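Side-chain contacts in testis-expressed protein 101 (Mus musculus, PDB 7BPS), which helps sperm bind the zona pellucida and migrate into the oviduct, probably through the adhesion molecule ADAM3, and is needed for male fertility: residues 23-28 / 38-43; 82-87 / 94-99. One frame throughout, in Å; residues are numbered along the deposited sequence.

Interaction 1. Residues 23-28 / 38-43. With NAG (2-acetamido-2-deoxy-beta-D-glucopyranose), chain C; FUC (alpha-L-fucopyranose), chain B.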
ATOM      1  N   PHE A  23      14.725  -0.060   0.024  1.00 56.45           N
ATOM      2  CA  PHE A  23      13.927   1.037   0.632  1.00 49.04           C
ATOM      3  C   PHE A  23      14.482   1.375   2.005  1.00 40.93           C
ATOM      4  O   PHE A  23      14.460   0.494   2.875  1.00 41.70           O
ATOM      5  CB  PHE A  23      12.457   0.649   0.773  1.00 48.20           C
ATOM      6  CG  PHE A  23      11.540   1.812   1.014  1.00 46.16           C
ATOM      7  CD1 PHE A  23      11.281   2.254   2.297  1.00 43.15           C
ATOM      8  CD2 PHE A  23      10.917   2.448  -0.049  1.00 49.41           C
ATOM      9  CE1 PHE A  23      10.419   3.317   2.526  1.00 42.56           C
ATOM     10  CE2 PHE A  23      10.053   3.511   0.178  1.00 49.42           C
ATOM     11  CZ  PHE A  23       9.798   3.936   1.469  1.00 44.27           C
ATOM     12  N   ASN A  24      14.975   2.599   2.163  1.00 39.57           N
ATOM     13  CA  ASN A  24      15.439   3.168   3.457  1.00 43.47           C
ATOM     14  C   ASN A  24      14.307   4.016   4.073  1.00 40.74           C
ATOM     15  O   ASN A  24      14.078   5.134   3.583  1.00 38.99           O
ATOM     16  CB  ASN A  24      16.729   3.983   3.293  1.00 43.36           C
ATOM     17  CG  ASN A  24      17.340   4.356   4.621  1.00 48.00           C
ATOM     18  OD1 ASN A  24      16.661   4.291   5.642  1.00 50.51           O
ATOM     19  ND2 ASN A  24      18.614   4.727   4.628  1.00 60.61           N
ATOM     20  N   TRP A  25      13.670   3.519   5.135  1.00 39.29           N
ATOM     21  CA  TRP A  25      12.514   4.153   5.830  1.00 43.76           C
ATOM     22  C   TRP A  25      12.949   5.021   7.035  1.00 45.27           C
ATOM     23  O   TRP A  25      12.080   5.709   7.609  1.00 41.12           O
ATOM     24  CB  TRP A  25      11.534   3.058   6.273  1.00 40.93           C
ATOM     25  CG  TRP A  25      10.127   3.519   6.473  1.00 35.71           C
ATOM     26  CD1 TRP A  25       9.609   4.743   6.195  1.00 34.70           C
ATOM     27  CD2 TRP A  25       9.036   2.711   6.941  1.00 36.84           C
ATOM     28  NE1 TRP A  25       8.275   4.765   6.499  1.00 37.85           N
ATOM     29  CE2 TRP A  25       7.895   3.535   6.952  1.00 35.63           C
ATOM     30  CE3 TRP A  25       8.916   1.380   7.367  1.00 34.73           C
ATOM     31  CZ2 TRP A  25       6.646   3.060   7.328  1.00 35.69           C
ATOM     32  CZ3 TRP A  25       7.683   0.920   7.770  1.00 35.25           C
ATOM     33  CH2 TRP A  25       6.563   1.752   7.742  1.00 35.59           C
ATOM     34  N   THR A  26      14.227   4.985   7.420  1.00 42.86           N
ATOM     35  CA  THR A  26      14.809   5.872   8.461  1.00 45.80           C
ATOM     36  C   THR A  26      14.568   7.339   8.065  1.00 44.70           C
ATOM     37  O   THR A  26      14.945   7.737   6.961  1.00 49.39           O
ATOM     38  CB  THR A  26      16.296   5.571   8.690  1.00 48.74           C
ATOM     39  OG1 THR A  26      16.397   4.194   9.060  1.00 49.51           O
ATOM     40  CG2 THR A  26      16.944   6.449   9.746  1.00 46.44           C
ATOM     41  N   SER A  27      13.950   8.095   8.960  1.00 48.67           N
ATOM     42  CA  SER A  27      13.458   9.481   8.760  1.00 50.02           C
ATOM     43  C   SER A  27      13.907  10.348   9.950  1.00 52.22           C
ATOM     44  O   SER A  27      14.226   9.779  11.002  1.00 53.99           O
ATOM     45  CB  SER A  27      11.949   9.481   8.614  1.00 46.47           C
ATOM     46  OG  SER A  27      11.506   8.499   7.684  1.00 41.91           O
ATOM     47  N   LYS A  28      13.884  11.671   9.788  1.00 56.66           N
ATOM     48  CA  LYS A  28      14.258  12.676  10.819  1.00 59.72           C
ATOM     49  C   LYS A  28      13.197  12.639  11.921  1.00 54.29           C
ATOM     50  O   LYS A  28      12.039  12.406  11.575  1.00 50.75           O
ATOM     51  CB  LYS A  28      14.290  14.106  10.256  1.00 71.57           C
ATOM     52  CG  LYS A  28      14.783  14.311   8.817  1.00 87.21           C
ATOM     53  CD  LYS A  28      16.288  14.505   8.650  1.00 95.50           C
ATOM     54  CE  LYS A  28      16.696  15.941   8.388  1.00 99.73           C
ATOM     55  NZ  LYS A  28      18.120  16.171   8.731  1.00 98.63           N
ATOM     56  N   CYS A  38       3.816   7.536  18.397  1.00 47.31           N
ATOM     57  CA  CYS A  38       4.390   7.360  17.047  1.00 41.54           C
ATOM     58  C   CYS A  38       3.610   6.298  16.256  1.00 42.76           C
ATOM     59  O   CYS A  38       3.046   5.360  16.853  1.00 40.65           O
ATOM     60  CB  CYS A  38       5.841   6.944  17.173  1.00 39.57           C
ATOM     61  SG  CYS A  38       6.818   8.024  18.249  1.00 44.26           S
ATOM     62  N   GLN A  39       3.625   6.406  14.931  1.00 42.93           N
ATOM     63  CA  GLN A  39       3.211   5.305  14.027  1.00 39.74           C
ATOM     64  C   GLN A  39       4.184   5.241  12.848  1.00 41.74           C
ATOM     65  O   GLN A  39       4.779   6.300  12.494  1.00 38.29           O
ATOM     66  CB  GLN A  39       1.754   5.467  13.586  1.00 39.62           C
ATOM     67  CG  GLN A  39       1.491   6.681  12.717  1.00 39.94           C
ATOM     68  CD  GLN A  39       1.762   6.477  11.242  1.00 42.83           C
ATOM     69  OE1 GLN A  39       1.790   5.340  10.750  1.00 39.76           O
ATOM     70  NE2 GLN A  39       1.941   7.591  10.528  1.00 33.27           N
ATOM     71  N   GLU A  40       4.358   4.034  12.302  1.00 37.42           N
ATOM     72  CA  GLU A  40       4.992   3.792  10.985  1.00 36.28           C
ATOM     73  C   GLU A  40       4.036   2.869  10.231  1.00 36.58           C
ATOM     74  O   GLU A  40       3.697   1.791  10.767  1.00 35.60           O
ATOM     75  CB  GLU A  40       6.402   3.223  11.147  1.00 37.15           C
ATOM     76  CG  GLU A  40       6.446   1.984  12.025  1.00 39.28           C
ATOM     77  CD  GLU A  40       7.821   1.546  12.504  1.00 40.25           C
ATOM     78  OE1 GLU A  40       7.898   0.413  13.018  1.00 43.22           O
ATOM     79  OE2 GLU A  40       8.798   2.320  12.349  1.00 40.22           O
ATOM     80  N   THR A  41       3.539   3.323   9.085  1.00 32.21           N
ATOM     81  CA  THR A  41       2.570   2.586   8.244  1.00 32.22           C
ATOM     82  C   THR A  41       3.069   2.610   6.809  1.00 31.25           C
ATOM     83  O   THR A  41       3.358   3.704   6.309  1.00 33.73           O
ATOM     84  CB  THR A  41       1.179   3.209   8.324  1.00 33.53           C
ATOM     85  OG1 THR A  41       0.784   3.200   9.697  1.00 35.43           O
ATOM     86  CG2 THR A  41       0.160   2.485   7.469  1.00 34.49           C
ATOM     87  N   VAL A  42       3.157   1.452   6.171  1.00 32.09           N
ATOM     88  CA  VAL A  42       3.521   1.365   4.733  1.00 32.19           C
ATOM     89  C   VAL A  42       2.513   0.468   4.042  1.00 30.39           C
ATOM     90  O   VAL A  42       2.153  -0.550   4.627  1.00 35.77           O
ATOM     91  CB  VAL A  42       4.962   0.864   4.565  1.00 33.72           C
ATOM     92  CG1 VAL A  42       5.203  -0.488   5.235  1.00 33.92           C
ATOM     93  CG2 VAL A  42       5.359   0.842   3.114  1.00 33.10           C
ATOM     94  N   LEU A  43       2.096   0.843   2.839  1.00 31.37           N
ATOM     95  CA  LEU A  43       1.249   0.035   1.931  1.00 31.15           C
ATOM     96  C   LEU A  43       2.033  -0.165   0.638  1.00 31.88           C
ATOM     97  O   LEU A  43       2.570   0.824   0.122  1.00 30.64           O
ATOM     98  CB  LEU A  43      -0.065   0.777   1.676  1.00 30.45           C
ATOM     99  CG  LEU A  43      -1.051   0.099   0.731  1.00 33.02           C
ATOM    100  CD1 LEU A  43      -1.407  -1.303   1.163  1.00 33.05           C
ATOM    101  CD2 LEU A  43      -2.314   0.920   0.624  1.00 32.67           C
TER
HETATM  102  C1  NAG C   1      19.349   5.060   5.836  1.00 73.41           C
HETATM  103  C2  NAG C   1      20.550   4.111   6.084  1.00 84.33           C
HETATM  104  C3  NAG C   1      21.190   4.440   7.451  1.00 90.06           C
HETATM  105  C4  NAG C   1      21.592   5.905   7.477  1.00 91.62           C
HETATM  106  C5  NAG C   1      20.327   6.753   7.247  1.00 86.40           C
HETATM  107  C6  NAG C   1      20.701   8.221   7.408  1.00 84.30           C
HETATM  108  C7  NAG C   1      20.845   1.783   5.165  1.00 77.82           C
HETATM  109  C8  NAG C   1      20.525   0.320   5.350  1.00 71.11           C
HETATM  110  N2  NAG C   1      20.234   2.662   6.016  1.00 83.25           N
HETATM  111  O3  NAG C   1      22.363   3.669   7.742  1.00 91.17           O
HETATM  112  O4  NAG C   1      22.279   6.210   8.714  1.00 96.99           O
HETATM  113  O5  NAG C   1      19.714   6.456   5.961  1.00 79.02           O
HETATM  114  O6  NAG C   1      19.830   9.063   6.658  1.00 82.27           O
HETATM  115  O7  NAG C   1      21.643   2.123   4.286  1.00 71.05           O
HETATM  116  C1  FUC B   2      19.932  10.353   6.366  1.00100.06           C
HETATM  117  C2  FUC B   2      19.586  11.348   5.284  1.00106.50           C
HETATM  118  C3  FUC B   2      18.188  10.965   4.774  1.00103.77           C
HETATM  119  C4  FUC B   2      17.160  10.873   5.907  1.00102.50           C
HETATM  120  C5  FUC B   2      17.704  10.320   7.257  1.00108.75           C
HETATM  121  C6  FUC B   2      17.029  10.972   8.457  1.00114.89           C
HETATM  122  O2  FUC B   2      20.635  11.279   4.300  1.00 98.26           O
HETATM  123  O3  FUC B   2      17.677  11.898   3.808  1.00 98.65           O
HETATM  124  O4  FUC B   2      16.528  12.158   6.063  1.00 99.95           O
HETATM  125  O5  FUC B   2      19.116  10.434   7.521  1.00100.62           O
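Trp25 reaches from the loop after helix 19-22 to strand 37-46 and sets the six-membered end of its indole against Glu40, Thr41 and Val42. Its CG stands anti to the backbone N (chi1 -157°), which sends the ring out of the loop toward the sheet. The outer carbons of the benzo ring meet the strand obliquely: Trp25 CH2 lies 3.6 Å from Val42 CG1 and 3.7 Å from Glu40 CB, while Trp25 CZ2 comes to 3.5 Å from the carbonyl O of Thr41. The indole thus spans the strand between two residues that point toward the loop, and no hydrogen bond joins the two segments. This Ly6/uPAR domain has the three-finger fold, and Trp25 packs a loop on the face of its sheet, also touching Ala56 and Tyr84 on the strands flanking 37-46. Glu40 joins the contact mainly through CB; its chain, extended beyond CG, carries the carboxylate onward, where OE1 is hydrogen-bonded to Asn86 ND2 and Tyr84 OH, and OE2 to the backbone N of Lys96. On the outer side of the loop Asn24 bears an N-linked glycan, its ND2 bonded to C1 of the sugar, while Asn24 OD1 accepts from Thr26 N at 3.1 Å in an Asx turn.

Interaction 2. Residues 82-87 / 94-99. With SO4 (sulfate ion), chain G.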
ATOM      1  N   ILE A  82      -0.286  -5.258   0.277  1.00 34.65           N
ATOM      2  CA  ILE A  82       0.191  -5.654   1.630  1.00 34.25           C
ATOM      3  C   ILE A  82       0.485  -4.396   2.451  1.00 32.84           C
ATOM      4  O   ILE A  82       1.064  -3.451   1.888  1.00 28.26           O
ATOM      5  CB  ILE A  82       1.449  -6.523   1.507  1.00 35.60           C
ATOM      6  CG1 ILE A  82       1.090  -7.930   1.029  1.00 41.23           C
ATOM      7  CG2 ILE A  82       2.220  -6.538   2.819  1.00 37.89           C
ATOM      8  CD1 ILE A  82       2.302  -8.819   0.736  1.00 44.36           C
ATOM      9  N   SER A  83       0.151  -4.390   3.745  1.00 32.46           N
ATOM     10  CA  SER A  83       0.492  -3.259   4.644  1.00 34.21           C
ATOM     11  C   SER A  83       1.135  -3.759   5.931  1.00 33.13           C
ATOM     12  O   SER A  83       0.826  -4.881   6.376  1.00 34.62           O
ATOM     13  CB  SER A  83      -0.693  -2.359   4.912  1.00 34.67           C
ATOM     14  OG  SER A  83      -1.646  -3.009   5.716  1.00 36.19           O
ATOM     15  N   TYR A  84       2.024  -2.937   6.469  1.00 34.48           N
ATOM     16  CA  TYR A  84       2.572  -3.020   7.841  1.00 35.17           C
ATOM     17  C   TYR A  84       2.297  -1.704   8.563  1.00 39.65           C
ATOM     18  O   TYR A  84       2.625  -0.658   7.988  1.00 39.26           O
ATOM     19  CB  TYR A  84       4.070  -3.271   7.777  1.00 36.35           C
ATOM     20  CG  TYR A  84       4.795  -3.023   9.070  1.00 38.12           C
ATOM     21  CD1 TYR A  84       4.948  -4.016  10.029  1.00 36.55           C
ATOM     22  CD2 TYR A  84       5.323  -1.780   9.330  1.00 38.28           C
ATOM     23  CE1 TYR A  84       5.645  -3.774  11.200  1.00 40.19           C
ATOM     24  CE2 TYR A  84       6.006  -1.521  10.498  1.00 38.13           C
ATOM     25  CZ  TYR A  84       6.179  -2.519  11.432  1.00 40.50           C
ATOM     26  OH  TYR A  84       6.870  -2.220  12.565  1.00 44.67           O
ATOM     27  N   SER A  85       1.713  -1.766   9.765  1.00 40.07           N
ATOM     28  CA  SER A  85       1.388  -0.598  10.612  1.00 35.54           C
ATOM     29  C   SER A  85       1.773  -0.895  12.064  1.00 40.17           C
ATOM     30  O   SER A  85       1.227  -1.848  12.682  1.00 34.34           O
ATOM     31  CB  SER A  85      -0.047  -0.210  10.479  1.00 38.51           C
ATOM     32  OG  SER A  85      -0.295   1.065  11.086  1.00 34.20           O
ATOM     33  N   ASN A  86       2.709  -0.101  12.578  1.00 39.65           N
ATOM     34  CA  ASN A  86       3.205  -0.187  13.964  1.00 37.93           C
ATOM     35  C   ASN A  86       2.937   1.155  14.643  1.00 41.87           C
ATOM     36  O   ASN A  86       3.670   2.108  14.366  1.00 47.70           O
ATOM     37  CB  ASN A  86       4.679  -0.574  14.005  1.00 37.42           C
ATOM     38  CG  ASN A  86       5.234  -0.468  15.406  1.00 40.29           C
ATOM     39  OD1 ASN A  86       4.489  -0.488  16.382  1.00 43.18           O
ATOM     40  ND2 ASN A  86       6.532  -0.265  15.514  1.00 46.11           N
ATOM     41  N   TYR A  87       1.908   1.197  15.483  1.00 41.01           N
ATOM     42  CA  TYR A  87       1.648   2.261  16.472  1.00 44.23           C
ATOM     43  C   TYR A  87       2.353   1.902  17.792  1.00 48.49           C
ATOM     44  O   TYR A  87       2.251   0.754  18.251  1.00 50.54           O
ATOM     45  CB  TYR A  87       0.146   2.433  16.649  1.00 41.55           C
ATOM     46  CG  TYR A  87      -0.527   3.178  15.533  1.00 41.35           C
ATOM     47  CD1 TYR A  87      -0.440   2.745  14.223  1.00 43.08           C
ATOM     48  CD2 TYR A  87      -1.275   4.314  15.785  1.00 42.00           C
ATOM     49  CE1 TYR A  87      -1.084   3.414  13.192  1.00 38.87           C
ATOM     50  CE2 TYR A  87      -1.919   5.002  14.764  1.00 39.84           C
ATOM     51  CZ  TYR A  87      -1.825   4.548  13.461  1.00 41.86           C
ATOM     52  OH  TYR A  87      -2.438   5.228  12.445  1.00 43.99           O
ATOM     53  N   ASN A  94       9.065   4.353  16.322  1.00 40.43           N
ATOM     54  CA  ASN A  94       8.717   4.126  14.893  1.00 42.69           C
ATOM     55  C   ASN A  94       9.991   4.235  14.044  1.00 43.51           C
ATOM     56  O   ASN A  94      10.097   5.162  13.234  1.00 38.72           O
ATOM     57  CB  ASN A  94       7.627   5.081  14.404  1.00 42.81           C
ATOM     58  CG  ASN A  94       8.028   6.543  14.477  1.00 42.85           C
ATOM     59  OD1 ASN A  94       8.967   6.915  15.189  1.00 41.31           O
ATOM     60  ND2 ASN A  94       7.296   7.383  13.765  1.00 39.43           N
ATOM     61  N   ASN A  95      10.912   3.289  14.222  1.00 41.67           N
ATOM     62  CA  ASN A  95      12.309   3.379  13.743  1.00 47.75           C
ATOM     63  C   ASN A  95      12.632   2.242  12.750  1.00 43.67           C
ATOM     64  O   ASN A  95      13.820   2.036  12.450  1.00 45.22           O
ATOM     65  CB  ASN A  95      13.252   3.397  14.951  1.00 52.19           C
ATOM     66  CG  ASN A  95      13.284   2.090  15.726  1.00 57.07           C
ATOM     67  OD1 ASN A  95      12.394   1.246  15.614  1.00 57.68           O
ATOM     68  ND2 ASN A  95      14.335   1.901  16.512  1.00 55.16           N
ATOM     69  N   LYS A  96      11.633   1.547  12.215  1.00 41.60           N
ATOM     70  CA  LYS A  96      11.876   0.525  11.161  1.00 43.67           C
ATOM     71  C   LYS A  96      12.612   1.199   9.990  1.00 44.02           C
ATOM     72  O   LYS A  96      12.190   2.277   9.571  1.00 44.96           O
ATOM     73  CB  LYS A  96      10.549  -0.109  10.746  1.00 46.30           C
ATOM     74  CG  LYS A  96      10.679  -1.308   9.820  1.00 49.66           C
ATOM     75  CD  LYS A  96       9.550  -2.301   9.983  1.00 54.76           C
ATOM     76  CE  LYS A  96       9.715  -3.542   9.132  1.00 58.43           C
ATOM     77  NZ  LYS A  96      10.928  -4.319   9.479  1.00 56.02           N
ATOM     78  N   ASP A  97      13.700   0.609   9.502  1.00 47.03           N
ATOM     79  CA  ASP A  97      14.606   1.214   8.488  1.00 50.03           C
ATOM     80  C   ASP A  97      14.332   0.573   7.123  1.00 47.71           C
ATOM     81  O   ASP A  97      14.582   1.223   6.102  1.00 50.42           O
ATOM     82  CB  ASP A  97      16.061   1.119   8.964  1.00 58.56           C
ATOM     83  CG  ASP A  97      16.987   0.211   8.175  1.00 74.94           C
ATOM     84  OD1 ASP A  97      17.291   0.561   7.002  1.00 79.25           O
ATOM     85  OD2 ASP A  97      17.452  -0.804   8.759  1.00 79.51           O
ATOM     86  N   SER A  98      13.805  -0.643   7.115  1.00 51.11           N
ATOM     87  CA  SER A  98      13.826  -1.589   5.966  1.00 50.64           C
ATOM     88  C   SER A  98      12.474  -2.310   5.887  1.00 48.81           C
ATOM     89  O   SER A  98      11.845  -2.544   6.947  1.00 39.31           O
ATOM     90  CB  SER A  98      14.999  -2.555   6.107  1.00 47.31           C
ATOM     91  OG  SER A  98      14.643  -3.923   5.891  1.00 50.15           O
ATOM     92  N   LEU A  99      12.057  -2.656   4.668  1.00 48.56           N
ATOM     93  CA  LEU A  99      10.773  -3.339   4.384  1.00 48.64           C
ATOM     94  C   LEU A  99      11.008  -4.835   4.143  1.00 51.47           C
ATOM     95  O   LEU A  99      10.080  -5.523   3.618  1.00 55.29           O
ATOM     96  CB  LEU A  99      10.156  -2.676   3.151  1.00 47.37           C
ATOM     97  CG  LEU A  99       9.939  -1.171   3.239  1.00 43.91           C
ATOM     98  CD1 LEU A  99       9.146  -0.700   2.037  1.00 44.31           C
ATOM     99  CD2 LEU A  99       9.226  -0.777   4.519  1.00 42.00           C
TER
HETATM  100  S   SO4 G 306      14.514  -2.838  10.465  1.00 96.64           S
HETATM  101  O1  SO4 G 306      13.608  -3.488  11.382  1.00 97.38           O
HETATM  102  O2  SO4 G 306      15.726  -3.619  10.344  1.00 94.25           O
HETATM  103  O3  SO4 G 306      13.881  -2.730   9.173  1.00 84.84           O
HETATM  104  O4  SO4 G 306      14.847  -1.524  10.956  1.00 88.75           O
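Lys96 lays the aliphatic part of its side chain over the ring of Tyr84, and this is the only side-chain contact within 4.5 Å between residues 82-87 and 94-99. The packed part is small. Lys96 CD lies 3.7 Å from Tyr84 CE2, at the hydroxyl end of the ring, and CE stands over one face. The two side chains pass at a slant. The phenol of Tyr84 projects from the strand toward the loop, and its OH is hydrogen-bonded to Glu40 OE1 on the neighbouring strand 37-46. The lysine chain bends at its last torsion (chi4 62°); Lys96 NZ stays over the face, 18° off the normal, but 5.7 Å from the Tyr84 ring centroid, so any cation-pi attraction is weak at most.

The other side of Lys96 is loose and polar. Lys96 NZ hydrogen-bonds to Ser101 OG, weakly to Ser98 O, and weakly to O3 and O1 of a sulfate ion, each at 3.4 Å; the ion is probably from the crystallisation liquor. The loop backbone takes a firmer hold of that anion: Asp97 N reaches sulfate O4 at 2.8 Å with an N-H...O angle of 154°, and Ser98 N reaches sulfate O3 at 2.9 Å by a bent, weak bond. A positive side chain and two successive amides thus gather round the ion, whose presence need not reflect a natural ligand. Two residues before this lysine, Asn94 turns its amide inward, where ND2 donates to the backbone O of Gln39 and of Gln8. An asparagine directly after the last cysteine of the domain, Cys93, bound in this way to the strands of the core, is a hallmark of the three-finger Ly6/uPAR fold.

Interactions 1 and 2 cover one face of the same antiparallel sheet, on the neighbouring strands 37-46 and 80-88, and lie about 6 Å apart between centres. Interaction 1 is buried and almost wholly apolar, an indole against strand atoms; interaction 2 lies at the surface, where a lysine combines packing on a phenol with polar bonds and a sulfate. The two covering loops are joined directly, since Trp25 N lies 2.7 Å from Asp97 O, a probable hydrogen bond. On the opposite face of the sheet Thr41 OG1 and Ser85 OG lie 2.8 Å apart, a probable hydrogen bond that adds to the backbone pairing. Glu40 links both contacts, contributing its CB to the first and its carboxylate to residues of the second.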